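Local coordinates for protein GTP pyrophosphokinase YjbM (Bacillus subtilis, PDB 5DEC) that synthesises the alarmones pppGpp and ppGpp by transferring pyrophosphate from ATP to GTP or GDP, working as an allosterically regulated homotetramer in the stringent response, at residues L31-R35 with I47-T51; A81-C87 with V145-T151; F106-R112 with Y126-Y132; K119-Y123 with W157-E161. All coordinates share one frame; numbering follows the deposited sequence.

Contacts 1, 2 and 3 lie on one mixed five-stranded sheet, in strand order 49-54, 81-87, 139-151, 126-136, 107-113. Contact 2 forms the central parallel pair; contact 1 lies beside it, centres about 10 Å apart, and contact 3 on its other flank, about 11 Å away. Contact 1 joins the 49-54 edge to helix 11-38 and carries residues that bind the allosteric pppGpp. Contact 4 stands off the sheet, its centre about 15 Å from contact 2, yet Tyr-123 OH reaches Arg-150 NH2 at 3.3 Å. Contacts 2, 3 and 4 contribute Glu-146, the probable proton acceptor, and product-binding residues including Arg-112, His-127, Lys-119 and Glu-161.

Contact 1 of 4, residues L31-R35 with I47-T51; sequences LKGIR and IEFVT
Arg-35 NH1 is gripped from two sides: it donates to the backbone Ile-47 O at 2.9 Å (N-H...O 151°) and forms a longer salt bridge with Glu-48 OE1 at 3.4 Å. Ile-47 O sits at the edge of the guanidinium, near its plane, and also takes a hydrogen bond from Ser-45. The carboxylate of Glu-48 is turned 68° from the guanidinium, and a water bridges the other ends of the pair, accepting from Arg-35 NH2 at 3.1 Å and donating to Glu-48 OE2. Arg-35 gets there with CG anti to its backbone N (chi1 179°) and a chain stretched out as far as NE, whereas Glu-48 folds back through a bend at its second torsion. Next to this polar end, Ile-34 CD1 meets Ile-47 CD1 at 3.6 Å, the two side chains crossing at about a right angle, and Leu-31 CB rests on Val-50 CG1. At the far end Lys-32 passes its CG over Val-50 CB, and a second water links Lys-32 NZ to Val-50 O. Glu-48 and Phe-49 form a classic beta bulge opposite Met-86 where strand 49-54 begins. Helix 11-38 is thus fastened to this edge strand by apolar packing between two water-bridged polar ends. Arg-35, Glu-48 and Phe-49 help bind the activator pppGpp, shared between neighbouring subunits, so the ion pair lies within the allosteric site, where bound nucleotide would probably alter its surroundings.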
# COMPACT_ATOMS: atom_id res chain seq x y z
N LEU B 31 -13.79 -4.74 -1.28
CA LEU B 31 -14.01 -5.99 -0.53
C LEU B 31 -13.25 -6.03 0.80
O LEU B 31 -13.73 -6.61 1.80
CB LEU B 31 -13.63 -7.17 -1.42
CG LEU B 31 -14.47 -7.30 -2.69
CD1 LEU B 31 -13.96 -8.45 -3.52
CD2 LEU B 31 -15.93 -7.49 -2.34
N LYS B 32 -12.07 -5.41 0.84
CA LYS B 32 -11.33 -5.31 2.09
C LYS B 32 -12.06 -4.44 3.11
O LYS B 32 -11.81 -4.54 4.30
CB LYS B 32 -9.92 -4.74 1.85
CG LYS B 32 -8.98 -5.74 1.21
CD LYS B 32 -7.65 -5.11 0.78
CE LYS B 32 -6.77 -6.17 0.11
NZ LYS B 32 -5.54 -5.60 -0.51
N GLY B 33 -12.97 -3.61 2.63
CA GLY B 33 -13.78 -2.78 3.52
C GLY B 33 -14.77 -3.57 4.35
O GLY B 33 -15.24 -3.11 5.38
N ILE B 34 -15.12 -4.76 3.88
CA ILE B 34 -16.07 -5.61 4.58
C ILE B 34 -15.51 -6.00 5.94
O ILE B 34 -16.17 -5.84 6.96
CB ILE B 34 -16.41 -6.87 3.76
CG1 ILE B 34 -17.20 -6.49 2.51
CG2 ILE B 34 -17.19 -7.88 4.61
CD1 ILE B 34 -17.35 -7.61 1.52
N ARG B 35 -14.27 -6.49 5.95
CA ARG B 35 -13.63 -6.89 7.21
C ARG B 35 -13.49 -5.70 8.15
O ARG B 35 -13.75 -5.82 9.35
CB ARG B 35 -12.25 -7.51 6.95
CG ARG B 35 -11.51 -7.92 8.22
CD ARG B 35 -10.21 -8.63 7.89
NE ARG B 35 -9.45 -8.96 9.09
CZ ARG B 35 -9.66 -10.03 9.84
NH1 ARG B 35 -10.62 -10.89 9.53
NH2 ARG B 35 -8.91 -10.25 10.91
N ILE B 47 -14.73 -12.38 6.37
CA ILE B 47 -13.60 -12.34 5.46
C ILE B 47 -12.30 -12.23 6.24
O ILE B 47 -12.12 -11.36 7.09
CB ILE B 47 -13.70 -11.16 4.48
CG1 ILE B 47 -14.88 -11.37 3.52
CG2 ILE B 47 -12.39 -10.98 3.72
CD1 ILE B 47 -15.06 -10.24 2.53
N GLU B 48 -11.37 -13.12 5.94
CA GLU B 48 -10.08 -13.07 6.60
C GLU B 48 -9.12 -12.19 5.78
O GLU B 48 -8.52 -11.26 6.31
CB GLU B 48 -9.54 -14.50 6.79
CG GLU B 48 -8.42 -14.61 7.76
CD GLU B 48 -8.90 -14.52 9.20
OE1 GLU B 48 -10.10 -14.25 9.44
OE2 GLU B 48 -8.06 -14.72 10.10
N PHE B 49 -8.96 -12.47 4.49
CA PHE B 49 -8.26 -11.53 3.63
C PHE B 49 -8.67 -11.68 2.16
O PHE B 49 -9.42 -12.58 1.79
CB PHE B 49 -6.73 -11.67 3.76
CG PHE B 49 -6.17 -12.98 3.27
CD1 PHE B 49 -6.17 -14.11 4.08
CD2 PHE B 49 -5.58 -13.05 2.01
CE1 PHE B 49 -5.63 -15.31 3.61
CE2 PHE B 49 -5.03 -14.26 1.54
CZ PHE B 49 -5.06 -15.39 2.35
N VAL B 50 -8.19 -10.74 1.34
CA VAL B 50 -8.60 -10.61 -0.05
C VAL B 50 -7.39 -10.44 -0.95
O VAL B 50 -6.54 -9.62 -0.65
CB VAL B 50 -9.54 -9.40 -0.25
CG1 VAL B 50 -10.00 -9.30 -1.69
CG2 VAL B 50 -10.74 -9.50 0.68
N THR B 51 -7.29 -11.23 -2.02
CA THR B 51 -6.23 -11.02 -3.00
C THR B 51 -6.83 -10.81 -4.37
O THR B 51 -7.98 -11.21 -4.62
CB THR B 51 -5.26 -12.22 -3.08
OG1 THR B 51 -5.93 -13.34 -3.68
CG2 THR B 51 -4.73 -12.59 -1.70
O HOH W 1 -4.46 -7.80 -1.60
O HOH W 2 -9.21 -13.03 12.16

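Contact 2 of 4, residues A81-C87 with V145-T151; sequences AGLRIMC and VEIQIRT
Six backbone hydrogen bonds join Ala-81 to Cys-87 with Val-145 to Thr-151 as parallel strands, from Glu-146 N to Ala-81 O at 2.9 Å through to Cys-87 N to Arg-150 O at 2.8 Å. On one face Leu-83 CD1 packs on Val-145 CG1, Ile-85 CD1 on Ile-147 CG2 (3.7 Å) and Cys-87 SG on Ile-149 CG2; helices 11-38 and 90-102 cover this side. The opposite face carries Met-86 and the polar Arg-84, Glu-146, Gln-148 and Arg-150. Arg-84 and Gln-148 run side by side, and Arg-150 NH2 lies 3.7 Å above the Arg-84 guanidinium plane, over its centre, with the two guanidinium planes 31° apart. On the same face, Gln-148 NE2 donates to Glu-146 OE1 at 2.9 Å, nearly straight at 168° and from above the carboxylate plane. A water donates to both Glu-146 OE1 and Leu-83 O. Further out, Ser-125 bonds Gln-148 OE1, while Asn-155 and Tyr-123 hold the Arg-150 guanidinium. Arg-84 is an ATP ligand and Glu-146 the probable proton acceptor, so this face forms part of the active site. Gln-148 and the water would fix the rotation of the Glu-146 carboxylate, while the two neighbouring guanidinium groups concentrate positive charge, consistent with a site for polyphosphates.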
# COMPACT_ATOMS: atom_id res chain seq x y z
N ALA B 81 -9.42 -10.95 -15.16
CA ALA B 81 -9.35 -10.32 -13.85
C ALA B 81 -9.91 -11.27 -12.80
O ALA B 81 -10.98 -11.87 -13.01
CB ALA B 81 -10.10 -9.01 -13.84
N GLY B 82 -9.21 -11.43 -11.68
CA GLY B 82 -9.70 -12.34 -10.65
C GLY B 82 -9.44 -11.86 -9.24
O GLY B 82 -8.41 -11.25 -8.96
N LEU B 83 -10.38 -12.12 -8.34
CA LEU B 83 -10.14 -11.88 -6.93
C LEU B 83 -10.36 -13.16 -6.15
O LEU B 83 -11.07 -14.06 -6.61
CB LEU B 83 -11.02 -10.77 -6.35
CG LEU B 83 -10.45 -9.38 -6.65
CD1 LEU B 83 -11.00 -8.88 -7.98
CD2 LEU B 83 -10.71 -8.42 -5.53
N ARG B 84 -9.73 -13.25 -4.99
CA ARG B 84 -10.00 -14.39 -4.12
C ARG B 84 -10.30 -13.87 -2.75
O ARG B 84 -9.56 -13.04 -2.21
CB ARG B 84 -8.82 -15.36 -4.09
CG ARG B 84 -8.55 -15.88 -5.49
CD ARG B 84 -7.74 -17.14 -5.55
NE ARG B 84 -7.70 -17.60 -6.94
CZ ARG B 84 -6.70 -18.30 -7.47
NH1 ARG B 84 -5.67 -18.67 -6.72
NH2 ARG B 84 -6.76 -18.65 -8.75
N ILE B 85 -11.40 -14.37 -2.20
CA ILE B 85 -11.82 -13.98 -0.87
C ILE B 85 -11.63 -15.21 0.02
O ILE B 85 -12.21 -16.26 -0.26
CB ILE B 85 -13.29 -13.51 -0.85
CG1 ILE B 85 -13.50 -12.31 -1.79
CG2 ILE B 85 -13.70 -13.15 0.56
CD1 ILE B 85 -15.00 -11.87 -1.92
N MET B 86 -10.82 -15.08 1.07
CA MET B 86 -10.54 -16.21 1.97
C MET B 86 -11.32 -16.03 3.27
O MET B 86 -11.29 -14.95 3.87
CB MET B 86 -9.05 -16.31 2.28
CG MET B 86 -8.33 -17.35 1.44
SD MET B 86 -8.46 -17.04 -0.34
CE MET B 86 -7.48 -15.57 -0.51
N CYS B 87 -12.01 -17.08 3.70
CA CYS B 87 -12.83 -17.05 4.90
C CYS B 87 -12.34 -18.08 5.92
O CYS B 87 -11.82 -19.12 5.55
CB CYS B 87 -14.29 -17.34 4.55
SG CYS B 87 -14.94 -16.37 3.17
N VAL B 145 -15.09 -9.89 -14.10
CA VAL B 145 -14.16 -10.17 -13.03
C VAL B 145 -14.61 -11.44 -12.33
O VAL B 145 -15.75 -11.52 -11.88
CB VAL B 145 -14.09 -9.04 -11.98
CG1 VAL B 145 -13.07 -9.37 -10.92
CG2 VAL B 145 -13.79 -7.68 -12.66
N GLU B 146 -13.72 -12.42 -12.24
CA GLU B 146 -14.05 -13.64 -11.49
C GLU B 146 -13.75 -13.43 -10.01
O GLU B 146 -12.69 -12.94 -9.64
CB GLU B 146 -13.25 -14.83 -12.00
CG GLU B 146 -13.55 -16.11 -11.22
CD GLU B 146 -12.58 -17.23 -11.57
OE1 GLU B 146 -11.49 -17.28 -10.95
OE2 GLU B 146 -12.88 -18.03 -12.47
N ILE B 147 -14.70 -13.80 -9.15
CA ILE B 147 -14.47 -13.73 -7.72
C ILE B 147 -14.62 -15.14 -7.15
O ILE B 147 -15.66 -15.76 -7.31
CB ILE B 147 -15.47 -12.82 -6.99
CG1 ILE B 147 -15.46 -11.40 -7.57
CG2 ILE B 147 -15.15 -12.79 -5.48
CD1 ILE B 147 -16.43 -10.47 -6.88
N GLN B 148 -13.57 -15.68 -6.54
CA GLN B 148 -13.68 -16.97 -5.86
C GLN B 148 -13.74 -16.78 -4.36
O GLN B 148 -13.13 -15.86 -3.82
CB GLN B 148 -12.51 -17.89 -6.19
CG GLN B 148 -12.31 -18.17 -7.67
CD GLN B 148 -11.33 -19.32 -7.89
OE1 GLN B 148 -11.18 -20.19 -7.02
NE2 GLN B 148 -10.63 -19.30 -9.01
N ILE B 149 -14.53 -17.61 -3.68
CA ILE B 149 -14.62 -17.55 -2.23
C ILE B 149 -14.17 -18.93 -1.68
O ILE B 149 -14.67 -19.95 -2.12
CB ILE B 149 -16.04 -17.22 -1.78
CG1 ILE B 149 -16.62 -16.10 -2.66
CG2 ILE B 149 -16.07 -16.85 -0.27
CD1 ILE B 149 -18.08 -15.82 -2.36
N ARG B 150 -13.22 -18.93 -0.75
CA ARG B 150 -12.60 -20.17 -0.27
C ARG B 150 -12.34 -20.09 1.21
O ARG B 150 -12.07 -19.02 1.72
CB ARG B 150 -11.24 -20.40 -0.96
CG ARG B 150 -11.24 -20.47 -2.46
CD ARG B 150 -9.81 -20.48 -2.96
NE ARG B 150 -9.70 -20.86 -4.36
CZ ARG B 150 -8.55 -20.98 -5.01
NH1 ARG B 150 -7.41 -20.74 -4.37
NH2 ARG B 150 -8.54 -21.35 -6.28
N THR B 151 -12.37 -21.22 1.91
CA THR B 151 -11.80 -21.21 3.25
C THR B 151 -10.29 -21.16 3.13
O THR B 151 -9.74 -21.40 2.05
CB THR B 151 -12.19 -22.44 4.11
OG1 THR B 151 -11.74 -23.64 3.46
CG2 THR B 151 -13.71 -22.53 4.30
O HOH W 3 -10.27 -15.61 -8.98

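Contact 3 of 4, residues F106-R112 with Y126-Y132; sequences FTVVDQR and YHLVVLY
Tyr-126 points its hydroxyl at Gln-111 OE1, which lies at the edge of the ring, near its plane; the modelled separation is too short to be trusted in detail. The Gln-111 amide stands nearly perpendicular to that ring, at 87°. His-127 pairs with Arg-112 through two backbone bonds, Arg-112 N to His-127 O and His-127 N to Arg-112 O, each 2.8 Å; both residues bind the product pppGpp. Leu-128 lies opposite Gln-111, with CB only 3.4 Å from Asp-110 O. Val-129 faces a classic beta bulge made by Val-109 and Asp-110: Val-129 O accepts from Val-109 N at 2.9 Å and weakly from Asp-110 N, while Val-129 N donates to Asp-110 O at 2.9 Å. Val-130 sets CG1 against Phe-106 CD1 and CE1, both at 3.6 Å, and also touches Val-108 CG2. Leu-131, swinging CG away from its own N (chi1 -168°), runs alongside Thr-107, and its N donates to Thr-107 O at 2.8 Å. Tyr-132 receives Phe-106 CB at its ring edge. This antiparallel pair forms one end of the sheet within the chain: strand 126-136 continues the bonding to strand 139-151, helix 90-102 packs on Tyr-126, Val-108 and Gln-111, and helix 11-38 covers Phe-106 and Tyr-132, whose hydroxyl bonds Glu-26.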
# COMPACT_ATOMS: atom_id res chain seq x y z
N PHE B 106 -21.95 -3.48 -8.77
CA PHE B 106 -21.73 -4.37 -9.91
C PHE B 106 -22.92 -5.30 -10.02
O PHE B 106 -23.84 -5.24 -9.20
CB PHE B 106 -20.40 -5.15 -9.80
CG PHE B 106 -20.21 -5.89 -8.49
CD1 PHE B 106 -20.96 -7.01 -8.18
CD2 PHE B 106 -19.22 -5.48 -7.59
CE1 PHE B 106 -20.79 -7.70 -6.99
CE2 PHE B 106 -19.04 -6.17 -6.38
CZ PHE B 106 -19.82 -7.29 -6.09
N THR B 107 -22.93 -6.15 -11.04
CA THR B 107 -23.97 -7.16 -11.16
C THR B 107 -23.35 -8.55 -11.34
O THR B 107 -22.37 -8.72 -12.06
CB THR B 107 -24.93 -6.87 -12.34
OG1 THR B 107 -24.21 -6.92 -13.58
CG2 THR B 107 -25.56 -5.49 -12.19
N VAL B 108 -23.93 -9.54 -10.67
CA VAL B 108 -23.47 -10.91 -10.78
C VAL B 108 -24.07 -11.54 -12.04
O VAL B 108 -25.28 -11.48 -12.24
CB VAL B 108 -23.84 -11.73 -9.53
CG1 VAL B 108 -23.45 -13.19 -9.69
CG2 VAL B 108 -23.19 -11.09 -8.27
N VAL B 109 -23.23 -12.10 -12.89
CA VAL B 109 -23.70 -12.66 -14.16
C VAL B 109 -23.52 -14.16 -14.27
O VAL B 109 -24.06 -14.79 -15.19
CB VAL B 109 -23.00 -11.99 -15.37
CG1 VAL B 109 -23.41 -10.53 -15.47
CG2 VAL B 109 -21.48 -12.13 -15.27
N ASP B 110 -22.76 -14.76 -13.36
CA ASP B 110 -22.56 -16.20 -13.38
C ASP B 110 -22.07 -16.69 -12.02
O ASP B 110 -21.55 -15.90 -11.22
CB ASP B 110 -21.56 -16.59 -14.47
CG ASP B 110 -21.63 -18.07 -14.84
OD1 ASP B 110 -22.65 -18.73 -14.55
OD2 ASP B 110 -20.64 -18.57 -15.43
N GLN B 111 -22.24 -17.98 -11.76
CA GLN B 111 -21.74 -18.59 -10.54
C GLN B 111 -21.60 -20.10 -10.70
O GLN B 111 -22.26 -20.71 -11.53
CB GLN B 111 -22.67 -18.26 -9.37
CG GLN B 111 -24.05 -18.91 -9.44
CD GLN B 111 -24.86 -18.66 -8.18
OE1 GLN B 111 -24.39 -18.91 -7.06
NE2 GLN B 111 -26.08 -18.15 -8.34
N ARG B 112 -20.72 -20.71 -9.90
CA ARG B 112 -20.64 -22.17 -9.87
C ARG B 112 -20.01 -22.61 -8.56
O ARG B 112 -19.03 -22.02 -8.09
CB ARG B 112 -19.88 -22.71 -11.08
CG ARG B 112 -19.74 -24.24 -11.06
CD ARG B 112 -19.06 -24.76 -12.32
NE ARG B 112 -18.93 -26.22 -12.30
CZ ARG B 112 -18.49 -26.95 -13.32
NH1 ARG B 112 -18.15 -26.35 -14.46
NH2 ARG B 112 -18.41 -28.27 -13.22
N TYR B 126 -15.87 -21.71 -4.20
CA TYR B 126 -17.07 -21.15 -4.82
C TYR B 126 -16.69 -20.06 -5.81
O TYR B 126 -15.91 -19.17 -5.47
CB TYR B 126 -18.00 -20.59 -3.76
CG TYR B 126 -19.22 -19.91 -4.34
CD1 TYR B 126 -20.35 -20.64 -4.67
CD2 TYR B 126 -19.23 -18.53 -4.56
CE1 TYR B 126 -21.47 -20.02 -5.20
CE2 TYR B 126 -20.34 -17.91 -5.09
CZ TYR B 126 -21.45 -18.66 -5.41
OH TYR B 126 -22.56 -18.04 -5.93
N HIS B 127 -17.25 -20.10 -7.01
CA HIS B 127 -16.94 -19.09 -8.01
C HIS B 127 -18.15 -18.25 -8.35
O HIS B 127 -19.27 -18.76 -8.47
CB HIS B 127 -16.42 -19.72 -9.31
CG HIS B 127 -15.16 -20.50 -9.17
ND1 HIS B 127 -14.35 -20.81 -10.25
CD2 HIS B 127 -14.54 -21.03 -8.08
CE1 HIS B 127 -13.31 -21.50 -9.83
NE2 HIS B 127 -13.40 -21.65 -8.52
N LEU B 128 -17.93 -16.95 -8.52
CA LEU B 128 -18.91 -16.15 -9.23
C LEU B 128 -18.21 -15.17 -10.17
O LEU B 128 -17.03 -14.89 -10.03
CB LEU B 128 -19.86 -15.44 -8.27
CG LEU B 128 -19.36 -14.48 -7.21
CD1 LEU B 128 -19.29 -13.08 -7.75
CD2 LEU B 128 -20.34 -14.54 -6.07
N VAL B 129 -18.96 -14.66 -11.13
CA VAL B 129 -18.41 -13.73 -12.10
C VAL B 129 -19.26 -12.48 -12.06
O VAL B 129 -20.47 -12.58 -12.14
CB VAL B 129 -18.43 -14.31 -13.52
CG1 VAL B 129 -17.87 -13.29 -14.50
CG2 VAL B 129 -17.64 -15.63 -13.59
N VAL B 130 -18.64 -11.31 -11.93
CA VAL B 130 -19.40 -10.07 -11.91
C VAL B 130 -19.09 -9.22 -13.12
O VAL B 130 -18.01 -9.31 -13.71
CB VAL B 130 -19.12 -9.21 -10.63
CG1 VAL B 130 -19.38 -9.99 -9.35
CG2 VAL B 130 -17.70 -8.67 -10.64
N LEU B 131 -20.04 -8.37 -13.48
CA LEU B 131 -19.80 -7.39 -14.52
C LEU B 131 -19.60 -6.03 -13.84
O LEU B 131 -20.54 -5.48 -13.26
CB LEU B 131 -20.97 -7.37 -15.51
CG LEU B 131 -20.76 -6.60 -16.81
CD1 LEU B 131 -19.64 -7.24 -17.60
CD2 LEU B 131 -22.06 -6.55 -17.65
N TYR B 132 -18.37 -5.52 -13.91
CA TYR B 132 -18.00 -4.31 -13.16
C TYR B 132 -17.99 -3.09 -14.10
O TYR B 132 -17.22 -3.08 -15.07
CB TYR B 132 -16.62 -4.48 -12.49
CG TYR B 132 -16.24 -3.33 -11.57
CD1 TYR B 132 -16.83 -3.22 -10.32
CD2 TYR B 132 -15.32 -2.37 -11.96
CE1 TYR B 132 -16.51 -2.17 -9.47
CE2 TYR B 132 -15.00 -1.31 -11.12
CZ TYR B 132 -15.60 -1.22 -9.87
OH TYR B 132 -15.31 -0.19 -9.00
O HOH W 4 -22.64 -4.05 -14.18

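Contact 4 of 4, residues K119-Y123 with W157-E161; sequences KESGY and WATIE
This is a loop-to-helix contact in the RelA/SpoT synthetase domain, where a salt bridge and aromatic packing hold the loop between strands 107-113 and 126-136 against helix 152-167. Lys-119, Ser-121, Ala-158 and Glu-161 belong to the site that binds the product pppGpp, so the contact brings two walls of that pocket together. The ion pair joins side chains arriving from opposite directions: Lys-119 NZ meets Glu-161 OE1 at 2.9 Å, on the syn side but tilted 27° out of the carboxylate plane, and Glu-161 OE2 more weakly at 3.1 Å. A fully stretched side chain, trans from its first torsion onward (chi1 174°), lets Glu-161 reach the loop. Lys-119 and Ser-121 are poorly ordered, so the loop end of this bond is less certain than the helix end. Beside the ion pair, the Trp-157 ring lies between Gly-122, whose carbonyl O is over one face, and Glu-161 CB, which is over the opposite face. Trp-157 NE1 bonds Leu-180 O of helix 174-202, which probably helps to fix how the ring is turned. Tyr-123 presents its ring edge to Trp-157 CZ3, and its hydroxyl bonds His-127 NE2, tying the loop to the sheet. Its ring is nearly parallel to the Glu-161 carboxylate, their planes 8° apart. On the helix side, Ala-158 CB touches Tyr-123 CE1 at 4.0 Å.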
# COMPACT_ATOMS: atom_id res chain seq x y z
N LYS B 119 -14.59 -31.44 -7.09
CA LYS B 119 -13.99 -32.05 -8.27
C LYS B 119 -13.32 -33.38 -7.93
O LYS B 119 -13.22 -33.73 -6.76
CB LYS B 119 -13.00 -31.07 -8.93
CG LYS B 119 -11.51 -31.42 -8.92
CD LYS B 119 -10.69 -30.45 -9.77
CE LYS B 119 -9.21 -30.70 -9.71
NZ LYS B 119 -8.44 -29.46 -9.99
N GLU B 120 -12.89 -34.12 -8.95
CA GLU B 120 -12.35 -35.47 -8.75
C GLU B 120 -11.11 -35.51 -7.84
O GLU B 120 -10.97 -36.44 -7.04
CB GLU B 120 -12.04 -36.12 -10.11
CG GLU B 120 -10.83 -35.54 -10.85
CD GLU B 120 -11.02 -34.09 -11.28
OE1 GLU B 120 -12.18 -33.62 -11.31
OE2 GLU B 120 -10.01 -33.42 -11.57
N SER B 121 -10.23 -34.51 -7.95
CA SER B 121 -8.98 -34.52 -7.18
C SER B 121 -9.16 -33.94 -5.79
O SER B 121 -8.30 -34.09 -4.93
CB SER B 121 -7.86 -33.76 -7.88
OG SER B 121 -8.00 -32.36 -7.70
N GLY B 122 -10.26 -33.21 -5.57
CA GLY B 122 -10.49 -32.57 -4.30
C GLY B 122 -10.56 -31.05 -4.29
O GLY B 122 -10.55 -30.45 -3.21
N TYR B 123 -10.64 -30.42 -5.46
CA TYR B 123 -10.72 -28.95 -5.54
C TYR B 123 -12.00 -28.47 -4.89
O TYR B 123 -13.08 -28.96 -5.20
CB TYR B 123 -10.67 -28.46 -7.00
CG TYR B 123 -10.79 -26.95 -7.17
CD1 TYR B 123 -9.69 -26.11 -6.96
CD2 TYR B 123 -11.99 -26.36 -7.56
CE1 TYR B 123 -9.79 -24.72 -7.12
CE2 TYR B 123 -12.10 -24.98 -7.73
CZ TYR B 123 -11.00 -24.17 -7.51
OH TYR B 123 -11.11 -22.81 -7.68
N TRP B 157 -4.83 -25.82 -0.00
CA TRP B 157 -4.80 -27.01 -0.87
C TRP B 157 -4.75 -26.63 -2.36
O TRP B 157 -3.95 -27.19 -3.13
CB TRP B 157 -5.99 -27.94 -0.61
CG TRP B 157 -5.88 -29.17 -1.42
CD1 TRP B 157 -5.23 -30.31 -1.07
CD2 TRP B 157 -6.35 -29.36 -2.77
NE1 TRP B 157 -5.31 -31.23 -2.11
CE2 TRP B 157 -5.97 -30.67 -3.15
CE3 TRP B 157 -7.07 -28.57 -3.66
CZ2 TRP B 157 -6.31 -31.18 -4.40
CZ3 TRP B 157 -7.38 -29.07 -4.89
CH2 TRP B 157 -7.01 -30.39 -5.26
N ALA B 158 -5.60 -25.69 -2.77
CA ALA B 158 -5.65 -25.31 -4.19
C ALA B 158 -4.34 -24.70 -4.67
O ALA B 158 -3.96 -24.85 -5.84
CB ALA B 158 -6.81 -24.35 -4.45
N THR B 159 -3.68 -23.97 -3.78
CA THR B 159 -2.40 -23.34 -4.11
C THR B 159 -1.34 -24.40 -4.36
O THR B 159 -0.52 -24.28 -5.30
CB THR B 159 -1.96 -22.37 -2.99
OG1 THR B 159 -2.93 -21.32 -2.88
CG2 THR B 159 -0.58 -21.78 -3.27
N ILE B 160 -1.33 -25.44 -3.53
CA ILE B 160 -0.39 -26.55 -3.70
C ILE B 160 -0.69 -27.30 -4.99
O ILE B 160 0.23 -27.62 -5.76
CB ILE B 160 -0.46 -27.55 -2.53
CG1 ILE B 160 -0.04 -26.89 -1.21
CG2 ILE B 160 0.44 -28.75 -2.80
CD1 ILE B 160 1.37 -26.35 -1.22
N GLU B 161 -1.96 -27.60 -5.23
CA GLU B 161 -2.32 -28.28 -6.46
C GLU B 161 -1.90 -27.49 -7.71
O GLU B 161 -1.46 -28.06 -8.72
CB GLU B 161 -3.83 -28.55 -6.54
CG GLU B 161 -4.19 -29.13 -7.91
CD GLU B 161 -5.67 -29.14 -8.18
OE1 GLU B 161 -6.25 -30.24 -8.29
OE2 GLU B 161 -6.25 -28.04 -8.27